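PDB 6DQ3: polysaccharide deacetylase from Streptococcus pyogenes, which removes N-acetyl groups from the cell wall linkage unit of streptococcal rhamnopolysaccharides, as a zinc-containing member of the carbohydrate esterase 4 family. Local coordinates for residues A[43-46]-A[50-53]; A[90-95]-A[124-129]. All coordinates share one frame; numbering follows the deposited sequence.

Interaction 1 of 2, residues A[43-46]-A[50-53]; sequences KMKD and YFLS
Phe51 reaches from a short strand to the last turn of helix 34-46, where its ring is received between the side chains of Met44 and Lys45. It carries the largest share of the buried surface. CG stands anti to the carbonyl carbon (chi1 -61°), and the outer end of the ring, CZ, CE1 and CE2, does the touching. Met44 meets it in two places. Its CB lies 4.1 Å from Phe51 CZ, and its sulfur makes a Met-aromatic contact at the ring edge, SD being 5.4 Å from the centroid of the Phe51 ring and 76° off the ring normal. The two side chains cross at about a right angle, and the flexible, polarisable thioether of methionine suits a buried place beside an aromatic edge.

Lys45 comes to the neighbouring part of the same edge. Its chain bends at chi2 (73°) and then runs extended, laying CD near the plane of the ring, 3.9 Å from Phe51 CE2. The long methylene chain thus serves as apolar packing, while the ammonium NZ, 4.1 Å from Phe51 CE2, continues toward the end of helix 81-93. No hydrogen bond joins the two segments.

The contact spans the three-residue connection between helix 34-46 and strand 50-51, which pairs in parallel with strand 71-77. Phe51 also packs on Val72 and Leu74 of that strand, and Met44 on Leu12 and Tyr14 of strand 8-14 and on Leu224 and Met228 of helix 221-228.

Interaction 2 of 2, residues A[90-95]-A[124-129]; sequences ILKKYD and KQVGMS
A Schellman motif ends helix 81-93, and Leu91 and Lys92, whose carbonyls accept the bonds of that motif, pack against Met128 and Val126, where the chain enters the strand that pairs with strand 98-102. Asp95, with positive phi (52°), is the C-prime residue: its N donates to Lys92 O over 3.0 Å, and Ala96 N bonds to Leu91 O, turning the chain toward strand 98-102.

The buried half of the contact joins Leu91 and Met128, whose side chains approach at a slant. Met128 bends at both chi2 (-53°) and chi3, folding its end back toward the helix: SD lies 3.9 Å from Leu91 CD1, and CE 4.0 Å from Leu91 CB. Branched leucine and pliable methionine suit this interior, where both also touch Phe83 of the same helix and Ala98 of strand 98-102.

Nearer solvent, Val126 packs against Lys92 and also touches Tyr88. Lysine fits such a border because its methylenes can cover a hydrophobic neighbour while the ammonium group extends beyond. Gly127, which follows Val126, takes up a positive phi (102°), a conformation glycine adopts readily. The Lys92 and Val126 side chains cross at about a right angle, and one methyl does most of the touching: Val126 CG1 sits 3.6 Å from Lys92 CD and 3.7 Å from Lys92 CG.

Overall arrangement
Interactions 1 and 2 follow one another along the chain, yet their centres lie only 11 Å apart, on the same side of the molecule's centre. Lys45 joins them: its NZ makes weak hydrogen bonds to Tyr94 O at 3.0 Å and Asp95 O at 3.4 Å, so the lysine at the edge of the Phe51 ring in interaction 1 also reaches the carbonyls just past the end of helix 81-93 in interaction 2. Both contacts join a helix to the same sheet, at strands 50-51 and 128-132. Strand 71-77, the parallel partner of strand 50-51, is followed at once by the zinc ligand Asp78, and strand 128-132 by the zinc ligand His133.

Interaction 1 of 2, residues A[43-46]-A[50-53]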
ATOM      1  N   LYS A  43       2.264   5.739  18.332  1.00 30.19           N
ATOM      2  CA  LYS A  43       1.503   4.802  19.153  1.00 30.74           C
ATOM      3  C   LYS A  43       1.749   3.359  18.720  1.00 31.92           C
ATOM      4  O   LYS A  43       1.845   2.461  19.566  1.00 30.92           O
ATOM      5  CB  LYS A  43       0.017   5.150  19.087  1.00 33.89           C
ATOM      6  CG  LYS A  43      -0.867   4.367  20.037  1.00 41.56           C
ATOM      7  CD  LYS A  43      -0.661   4.763  21.488  1.00 50.36           C
ATOM      8  CE  LYS A  43      -1.395   3.795  22.401  1.00 54.80           C
ATOM      9  NZ  LYS A  43      -1.486   4.294  23.801  1.00 58.62           N
ATOM     10  N   MET A  44       1.855   3.112  17.412  1.00 28.92           N
ATOM     11  CA  MET A  44       2.199   1.770  16.951  1.00 30.30           C
ATOM     12  C   MET A  44       3.573   1.355  17.459  1.00 34.50           C
ATOM     13  O   MET A  44       3.766   0.211  17.889  1.00 28.49           O
ATOM     14  CB  MET A  44       2.157   1.706  15.426  1.00 30.81           C
ATOM     15  CG  MET A  44       0.765   1.819  14.834  1.00 30.94           C
ATOM     16  SD  MET A  44       0.782   1.686  13.039  1.00 33.03           S
ATOM     17  CE  MET A  44      -0.221   3.105  12.592  1.00 34.59           C
ATOM     18  N   LYS A  45       4.543   2.272  17.419  1.00 33.95           N
ATOM     19  CA  LYS A  45       5.890   1.948  17.877  1.00 37.57           C
ATOM     20  C   LYS A  45       5.893   1.638  19.369  1.00 35.85           C
ATOM     21  O   LYS A  45       6.485   0.644  19.808  1.00 34.56           O
ATOM     22  CB  LYS A  45       6.834   3.110  17.560  1.00 40.69           C
ATOM     23  CG  LYS A  45       8.315   2.740  17.555  1.00 47.62           C
ATOM     24  CD  LYS A  45       8.660   1.915  16.314  1.00 52.50           C
ATOM     25  CE  LYS A  45      10.158   1.644  16.192  1.00 58.10           C
ATOM     26  NZ  LYS A  45      10.461   0.818  14.986  1.00 56.99           N
ATOM     27  N   ASP A  46       5.219   2.475  20.162  1.00 38.85           N
ATOM     28  CA  ASP A  46       5.160   2.260  21.604  1.00 42.82           C
ATOM     29  C   ASP A  46       4.502   0.926  21.941  1.00 42.63           C
ATOM     30  O   ASP A  46       4.880   0.267  22.919  1.00 39.85           O
ATOM     31  CB  ASP A  46       4.400   3.409  22.270  1.00 47.41           C
ATOM     32  CG  ASP A  46       5.188   4.711  22.287  1.00 53.38           C
ATOM     33  OD1 ASP A  46       6.386   4.695  21.937  1.00 53.72           O
ATOM     34  OD2 ASP A  46       4.605   5.753  22.657  1.00 54.66           O
ATOM     35  N   TYR A  50       5.673  -4.396  14.716  1.00 30.45           N
ATOM     36  CA  TYR A  50       6.669  -4.718  13.700  1.00 31.07           C
ATOM     37  C   TYR A  50       6.098  -4.334  12.340  1.00 30.08           C
ATOM     38  O   TYR A  50       4.990  -4.752  11.989  1.00 28.47           O
ATOM     39  CB  TYR A  50       6.989  -6.218  13.774  1.00 35.74           C
ATOM     40  CG  TYR A  50       8.041  -6.743  12.824  1.00 42.90           C
ATOM     41  CD1 TYR A  50       7.770  -6.904  11.470  1.00 43.85           C
ATOM     42  CD2 TYR A  50       9.293  -7.124  13.289  1.00 48.92           C
ATOM     43  CE1 TYR A  50       8.733  -7.395  10.601  1.00 42.75           C
ATOM     44  CE2 TYR A  50      10.257  -7.620  12.430  1.00 48.98           C
ATOM     45  CZ  TYR A  50       9.973  -7.754  11.087  1.00 46.91           C
ATOM     46  OH  TYR A  50      10.938  -8.249  10.238  1.00 44.56           O
ATOM     47  N   PHE A  51       6.842  -3.527  11.588  1.00 28.91           N
ATOM     48  CA  PHE A  51       6.372  -2.998  10.313  1.00 28.19           C
ATOM     49  C   PHE A  51       6.843  -3.897   9.175  1.00 31.20           C
ATOM     50  O   PHE A  51       8.047  -4.048   8.950  1.00 32.70           O
ATOM     51  CB  PHE A  51       6.873  -1.565  10.121  1.00 29.49           C
ATOM     52  CG  PHE A  51       6.389  -0.616  11.181  1.00 26.45           C
ATOM     53  CD1 PHE A  51       5.129  -0.050  11.091  1.00 29.60           C
ATOM     54  CD2 PHE A  51       7.192  -0.286  12.262  1.00 31.03           C
ATOM     55  CE1 PHE A  51       4.669   0.810  12.064  1.00 27.59           C
ATOM     56  CE2 PHE A  51       6.739   0.584  13.238  1.00 29.00           C
ATOM     57  CZ  PHE A  51       5.479   1.131  13.139  1.00 28.27           C
ATOM     58  N   LEU A  52       5.893  -4.475   8.450  1.00 32.75           N
ATOM     59  CA  LEU A  52       6.198  -5.521   7.490  1.00 28.01           C
ATOM     60  C   LEU A  52       6.468  -4.976   6.093  1.00 30.59           C
ATOM     61  O   LEU A  52       5.914  -3.955   5.681  1.00 30.75           O
ATOM     62  CB  LEU A  52       5.037  -6.514   7.414  1.00 31.60           C
ATOM     63  CG  LEU A  52       4.555  -7.125   8.727  1.00 33.86           C
ATOM     64  CD1 LEU A  52       3.144  -7.673   8.546  1.00 31.49           C
ATOM     65  CD2 LEU A  52       5.516  -8.206   9.180  1.00 37.44           C
ATOM     66  N   SER A  53       7.333  -5.694   5.357  1.00 29.41           N
ATOM     67  CA  SER A  53       7.483  -5.550   3.917  1.00 29.62           C
ATOM     68  C   SER A  53       6.518  -6.485   3.197  1.00 32.22           C
ATOM     69  O   SER A  53       5.994  -7.433   3.795  1.00 32.73           O
ATOM     70  CB  SER A  53       8.910  -5.886   3.502  1.00 32.33           C
ATOM     71  OG  SER A  53       9.121  -7.287   3.581  1.00 35.00           O
TER

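Interaction 2 of 2, residues A[90-95]-A[124-129]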
ATOM      1  N   ILE A  90       8.581  11.067   8.253  1.00 29.21           N
ATOM      2  CA  ILE A  90       7.941  10.610   9.480  1.00 28.40           C
ATOM      3  C   ILE A  90       8.123   9.105   9.650  1.00 32.08           C
ATOM      4  O   ILE A  90       8.338   8.616  10.764  1.00 30.36           O
ATOM      5  CB  ILE A  90       6.457  11.022   9.481  1.00 28.81           C
ATOM      6  CG1 ILE A  90       6.355  12.553   9.438  1.00 36.15           C
ATOM      7  CG2 ILE A  90       5.763  10.464  10.708  1.00 31.79           C
ATOM      8  CD1 ILE A  90       4.955  13.104   9.212  1.00 34.40           C
ATOM      9  N   LEU A  91       8.069   8.346   8.554  1.00 32.60           N
ATOM     10  CA  LEU A  91       8.331   6.913   8.655  1.00 30.60           C
ATOM     11  C   LEU A  91       9.758   6.647   9.124  1.00 30.41           C
ATOM     12  O   LEU A  91       9.986   5.794   9.992  1.00 32.30           O
ATOM     13  CB  LEU A  91       8.067   6.237   7.310  1.00 29.37           C
ATOM     14  CG  LEU A  91       6.590   6.156   6.926  1.00 27.59           C
ATOM     15  CD1 LEU A  91       6.439   6.107   5.410  1.00 29.18           C
ATOM     16  CD2 LEU A  91       5.919   4.946   7.579  1.00 29.88           C
ATOM     17  N   LYS A  92      10.731   7.373   8.568  1.00 31.68           N
ATOM     18  CA  LYS A  92      12.116   7.217   9.002  1.00 34.27           C
ATOM     19  C   LYS A  92      12.279   7.576  10.474  1.00 34.15           C
ATOM     20  O   LYS A  92      13.031   6.913  11.204  1.00 34.38           O
ATOM     21  CB  LYS A  92      13.039   8.086   8.149  1.00 34.01           C
ATOM     22  CG  LYS A  92      13.285   7.573   6.746  1.00 35.52           C
ATOM     23  CD  LYS A  92      14.460   8.294   6.086  1.00 36.26           C
ATOM     24  CE  LYS A  92      14.150   9.763   5.827  1.00 39.41           C
ATOM     25  NZ  LYS A  92      15.268  10.451   5.123  1.00 40.44           N
ATOM     26  N   LYS A  93      11.602   8.638  10.919  1.00 33.50           N
ATOM     27  CA  LYS A  93      11.670   9.051  12.317  1.00 34.90           C
ATOM     28  C   LYS A  93      11.361   7.894  13.253  1.00 32.89           C
ATOM     29  O   LYS A  93      12.015   7.730  14.288  1.00 32.86           O
ATOM     30  CB  LYS A  93      10.698  10.209  12.548  1.00 34.58           C
ATOM     31  CG  LYS A  93      10.457  10.587  13.997  1.00 35.06           C
ATOM     32  CD  LYS A  93       9.554  11.821  14.091  1.00 34.48           C
ATOM     33  CE  LYS A  93       9.296  12.225  15.538  1.00 38.74           C
ATOM     34  NZ  LYS A  93       8.352  13.376  15.638  1.00 37.03           N
ATOM     35  N   TYR A  94      10.381   7.069  12.900  1.00 36.15           N
ATOM     36  CA  TYR A  94       9.964   5.956  13.740  1.00 36.43           C
ATOM     37  C   TYR A  94      10.539   4.625  13.277  1.00 35.03           C
ATOM     38  O   TYR A  94      10.130   3.575  13.783  1.00 38.35           O
ATOM     39  CB  TYR A  94       8.436   5.914  13.803  1.00 33.40           C
ATOM     40  CG  TYR A  94       7.896   7.097  14.586  1.00 32.75           C
ATOM     41  CD1 TYR A  94       7.979   7.120  15.973  1.00 32.58           C
ATOM     42  CD2 TYR A  94       7.365   8.212  13.942  1.00 36.44           C
ATOM     43  CE1 TYR A  94       7.513   8.197  16.704  1.00 37.84           C
ATOM     44  CE2 TYR A  94       6.894   9.301  14.670  1.00 33.77           C
ATOM     45  CZ  TYR A  94       6.974   9.284  16.051  1.00 37.40           C
ATOM     46  OH  TYR A  94       6.518  10.356  16.794  1.00 35.16           O
ATOM     47  N   ASP A  95      11.507   4.648  12.364  1.00 34.23           N
ATOM     48  CA  ASP A  95      12.146   3.432  11.870  1.00 36.15           C
ATOM     49  C   ASP A  95      11.093   2.437  11.389  1.00 32.03           C
ATOM     50  O   ASP A  95      11.130   1.245  11.705  1.00 33.20           O
ATOM     51  CB  ASP A  95      13.038   2.805  12.945  1.00 44.62           C
ATOM     52  CG  ASP A  95      13.924   1.696  12.396  1.00 52.34           C
ATOM     53  OD1 ASP A  95      14.163   1.676  11.171  1.00 54.36           O
ATOM     54  OD2 ASP A  95      14.375   0.839  13.188  1.00 57.49           O
ATOM     55  N   LYS A 124      14.029   3.116  -1.059  1.00 36.65           N
ATOM     56  CA  LYS A 124      14.212   1.677  -0.889  1.00 36.03           C
ATOM     57  C   LYS A 124      15.367   1.363   0.051  1.00 38.96           C
ATOM     58  O   LYS A 124      15.381   0.300   0.682  1.00 38.67           O
ATOM     59  CB  LYS A 124      14.456   1.005  -2.241  1.00 34.43           C
ATOM     60  CG  LYS A 124      13.224   0.863  -3.113  1.00 33.68           C
ATOM     61  CD  LYS A 124      13.546   0.152  -4.425  1.00 37.22           C
ATOM     62  CE  LYS A 124      13.999  -1.289  -4.201  1.00 38.71           C
ATOM     63  NZ  LYS A 124      14.168  -2.038  -5.479  1.00 43.30           N
ATOM     64  N   GLN A 125      16.351   2.257   0.151  1.00 37.25           N
ATOM     65  CA  GLN A 125      17.488   2.012   1.027  1.00 42.52           C
ATOM     66  C   GLN A 125      17.177   2.309   2.486  1.00 41.03           C
ATOM     67  O   GLN A 125      18.011   2.017   3.349  1.00 41.17           O
ATOM     68  CB  GLN A 125      18.684   2.844   0.563  1.00 48.55           C
ATOM     69  CG  GLN A 125      19.194   2.438  -0.809  1.00 53.98           C
ATOM     70  CD  GLN A 125      20.319   3.320  -1.297  1.00 62.78           C
ATOM     71  OE1 GLN A 125      20.438   4.474  -0.889  1.00 65.92           O
ATOM     72  NE2 GLN A 125      21.153   2.783  -2.179  1.00 67.47           N
ATOM     73  N   VAL A 126      16.001   2.858   2.784  1.00 40.95           N
ATOM     74  CA  VAL A 126      15.636   3.161   4.163  1.00 41.02           C
ATOM     75  C   VAL A 126      14.223   2.660   4.438  1.00 43.71           C
ATOM     76  O   VAL A 126      13.405   3.368   5.034  1.00 45.17           O
ATOM     77  CB  VAL A 126      15.758   4.670   4.454  1.00 41.84           C
ATOM     78  CG1 VAL A 126      15.721   4.936   5.956  1.00 40.50           C
ATOM     79  CG2 VAL A 126      17.039   5.228   3.838  1.00 42.69           C
ATOM     80  N   GLY A 127      13.918   1.446   3.977  1.00 41.09           N
ATOM     81  CA  GLY A 127      12.775   0.701   4.462  1.00 40.07           C
ATOM     82  C   GLY A 127      11.548   0.686   3.573  1.00 37.04           C
ATOM     83  O   GLY A 127      10.608  -0.062   3.871  1.00 39.40           O
ATOM     84  N   MET A 128      11.512   1.476   2.507  1.00 34.74           N
ATOM     85  CA  MET A 128      10.301   1.586   1.707  1.00 32.56           C
ATOM     86  C   MET A 128      10.293   0.572   0.564  1.00 31.93           C
ATOM     87  O   MET A 128      11.335   0.221   0.006  1.00 30.75           O
ATOM     88  CB  MET A 128      10.154   2.998   1.141  1.00 36.16           C
ATOM     89  CG  MET A 128      10.208   4.101   2.183  1.00 40.20           C
ATOM     90  SD  MET A 128       9.033   3.860   3.531  1.00 38.27           S
ATOM     91  CE  MET A 128      10.136   3.803   4.942  1.00 39.93           C
ATOM     92  N   SER A 129       9.093   0.111   0.216  1.00 28.50           N
ATOM     93  CA  SER A 129       8.883  -0.821  -0.881  1.00 30.69           C
ATOM     94  C   SER A 129       7.898  -0.219  -1.875  1.00 32.83           C
ATOM     95  O   SER A 129       6.972   0.506  -1.499  1.00 32.01           O
ATOM     96  CB  SER A 129       8.363  -2.170  -0.365  1.00 33.86           C
ATOM     97  OG  SER A 129       8.210  -3.109  -1.412  1.00 35.95           O
TER